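Local coordinates for protein glutamate receptor 1 (PDB 4IO4) that probably works as a ligand-gated ion channel, this chain being its ligand-binding domain, which binds L-glutamate and here holds serine, at residues 105-110 with 178-183. Residues are numbered along the deposited sequence; the frame is centred on the assembly and turned at random.
With SER (serine), chain C.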
loop_
_atom_site.group_PDB
_atom_site.type_symbol
_atom_site.label_atom_id
_atom_site.label_comp_id
_atom_site.label_asym_id
_atom_site.label_seq_id
_atom_site.Cartn_x
_atom_site.Cartn_y
_atom_site.Cartn_z
ATOM N N ASN A 105 -1.213 -1.066 6.203
ATOM C CA ASN A 105 -1.096 -0.964 7.654
ATOM C C ASN A 105 -1.900 0.214 8.145
ATOM O O ASN A 105 -2.231 1.125 7.374
ATOM C CB ASN A 105 0.381 -0.730 8.034
ATOM C CG ASN A 105 0.615 -0.727 9.535
ATOM O OD1 ASN A 105 0.164 -1.628 10.250
ATOM N ND2 ASN A 105 1.298 0.305 10.023
ATOM N N SER A 106 -2.122 0.236 9.455
ATOM C CA SER A 106 -2.671 1.399 10.134
ATOM C C SER A 106 -2.467 1.111 11.609
ATOM O O SER A 106 -2.004 0.030 11.963
ATOM C CB SER A 106 -4.155 1.597 9.800
ATOM O OG SER A 106 -4.891 0.450 10.179
ATOM N N MET A 107 -2.768 2.076 12.474
ATOM C CA MET A 107 -2.533 1.883 13.902
ATOM C C MET A 107 -3.846 1.940 14.666
ATOM O O MET A 107 -4.847 2.484 14.170
ATOM C CB MET A 107 -1.532 2.923 14.448
ATOM C CG MET A 107 -0.055 2.595 14.154
ATOM S SD MET A 107 1.128 3.712 14.952
ATOM C CE MET A 107 0.849 5.206 14.027
ATOM N N ARG A 108 -3.827 1.337 15.849
ATOM C CA ARG A 108 -4.924 1.374 16.800
ATOM C C ARG A 108 -4.385 1.719 18.188
ATOM O O ARG A 108 -3.180 1.564 18.478
ATOM C CB ARG A 108 -5.662 0.040 16.798
ATOM C CG ARG A 108 -6.241 -0.235 15.416
ATOM C CD ARG A 108 -7.533 -0.905 15.420
ATOM N NE ARG A 108 -8.552 -0.240 16.225
ATOM C CZ ARG A 108 -9.576 -0.898 16.735
ATOM N NH1 ARG A 108 -9.691 -2.200 16.500
ATOM N NH2 ARG A 108 -10.479 -0.279 17.468
ATOM N N ILE A 109 -5.267 2.239 19.015
ATOM C CA ILE A 109 -4.985 2.493 20.415
ATOM C C ILE A 109 -5.153 1.204 21.203
ATOM O O ILE A 109 -6.178 0.508 21.092
ATOM C CB ILE A 109 -5.934 3.566 20.965
ATOM C CG1 ILE A 109 -5.836 4.851 20.123
ATOM C CG2 ILE A 109 -5.640 3.831 22.427
ATOM C CD1 ILE A 109 -6.914 5.904 20.449
ATOM N N LEU A 110 -4.135 0.891 21.997
ATOM C CA LEU A 110 -4.107 -0.286 22.879
ATOM C C LEU A 110 -4.320 0.163 24.315
ATOM O O LEU A 110 -3.734 1.157 24.742
ATOM C CB LEU A 110 -2.754 -0.963 22.795
ATOM C CG LEU A 110 -2.483 -2.187 23.675
ATOM C CD1 LEU A 110 -3.240 -3.408 23.207
ATOM C CD2 LEU A 110 -1.001 -2.469 23.630
ATOM N N PHE A 178 0.074 2.974 21.314
ATOM C CA PHE A 178 -0.260 2.723 19.902
ATOM C C PHE A 178 0.385 1.450 19.378
ATOM O O PHE A 178 1.544 1.165 19.697
ATOM C CB PHE A 178 0.218 3.855 19.018
ATOM C CG PHE A 178 -0.375 5.196 19.348
ATOM C CD1 PHE A 178 -1.618 5.308 19.958
ATOM C CD2 PHE A 178 0.305 6.360 19.006
ATOM C CE1 PHE A 178 -2.161 6.562 20.259
ATOM C CE2 PHE A 178 -0.248 7.622 19.317
ATOM C CZ PHE A 178 -1.489 7.705 19.924
ATOM N N MET A 179 -0.350 0.705 18.538
ATOM C CA MET A 179 0.189 -0.496 17.886
ATOM C C MET A 179 -0.320 -0.584 16.458
ATOM O O MET A 179 -1.445 -0.184 16.171
ATOM C CB MET A 179 -0.247 -1.795 18.572
ATOM C CG MET A 179 0.547 -2.209 19.774
ATOM S SD MET A 179 0.107 -3.894 20.295
ATOM C CE MET A 179 1.137 -4.866 19.219
ATOM N N ASP A 180 0.490 -1.186 15.589
ATOM C CA ASP A 180 0.053 -1.507 14.251
ATOM C C ASP A 180 -1.083 -2.477 14.373
ATOM O O ASP A 180 -1.122 -3.294 15.281
ATOM C CB ASP A 180 1.160 -2.169 13.437
ATOM C CG ASP A 180 2.375 -1.281 13.253
ATOM O OD1 ASP A 180 2.207 -0.051 13.070
ATOM O OD2 ASP A 180 3.507 -1.823 13.290
ATOM N N ILE A 181 -2.009 -2.387 13.436
ATOM C CA ILE A 181 -3.224 -3.148 13.506
ATOM C C ILE A 181 -3.047 -4.658 13.454
ATOM O O ILE A 181 -3.708 -5.381 14.204
ATOM C CB ILE A 181 -4.192 -2.687 12.405
ATOM C CG1 ILE A 181 -5.604 -3.205 12.707
ATOM C CG2 ILE A 181 -3.709 -3.078 11.026
ATOM C CD1 ILE A 181 -6.666 -2.506 11.871
ATOM N N GLY A 182 -2.154 -5.147 12.596
ATOM C CA GLY A 182 -2.004 -6.586 12.438
ATOM C C GLY A 182 -1.539 -7.215 13.729
ATOM O O GLY A 182 -2.135 -8.169 14.211
ATOM N N THR A 183 -0.467 -6.670 14.308
ATOM C CA THR A 183 0.040 -7.224 15.559
ATOM C C THR A 183 -0.863 -6.902 16.743
ATOM O O THR A 183 -0.968 -7.690 17.687
ATOM C CB THR A 183 1.471 -6.725 15.849
ATOM O OG1 THR A 183 1.536 -5.332 15.551
ATOM C CG2 THR A 183 2.449 -7.489 14.971
HETATM N N SER C . 5.681 -0.461 12.179
HETATM C CA SER C . 6.291 0.430 13.236
HETATM C C SER C . 7.528 1.109 12.711
HETATM O O SER C . 8.084 0.712 11.639
HETATM C CB SER C . 6.617 -0.336 14.524
HETATM O OG SER C . 5.440 -0.633 15.251
HETATM O OXT SER C . 7.977 2.066 13.370
HETATM O O HOH W 1 -0.567 -4.171 10.331
#
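Asn105 sets its CG anti to the backbone N (chi1 -175°), while Asp180 turns its CG anti to its own carbonyl carbon, and these two choices bring amide and carboxylate together at nearly a right angle. Asn105 ND2 comes down on Asp180 OD1 from above the carboxylate plane, 3.2 Å away, with the oxygen lying almost in the plane of the amide. ND2 also bonds to Ser205 OG on strand 200-211. At the amide's oxygen end, one water donates to Asn105 OD1 at 2.6 Å and accepts from Gly182 N in the first turn of helix 181-190.

Leading away from this polar end runs an antiparallel pairing of strands 103-112 and 176-180. Arg108 and Met179 form the hydrogen-bonded pair, with Arg108 N to Met179 O at 2.8 Å and Met179 N to Arg108 O at 3.0 Å. The ladder carries over into the helix start, where Ile181 N reaches Ser106 O at 2.8 Å. Ile109 CG1 lies beside Phe178 CE1, whereas Leu110 CD2 crosses to Met179 SD at 3.8 Å. Ile181 CG1 and CD1 pack against the aliphatic CD of Arg108, whose NH2 bonds to Gly199 O.

With an alanine here in place of Asn105, Asp180 OD1 loses this N-H and the water at Gly182 N a partner, and the carboxylate is likely to be held less firmly, by its bonds to the ligand. Asp180 OD2 accepts from both the bound serine's N, at 2.8 Å, and its OG, and Arg136 and Thr87 also bond to this ligand. Asn105 is thus a second-shell residue in the glutamate-binding cleft of a periplasmic-binding-protein fold: its amide at OD1 is consistent with Asp180 being positioned so that OD2 meets what is presumably the ligand's ammonium group.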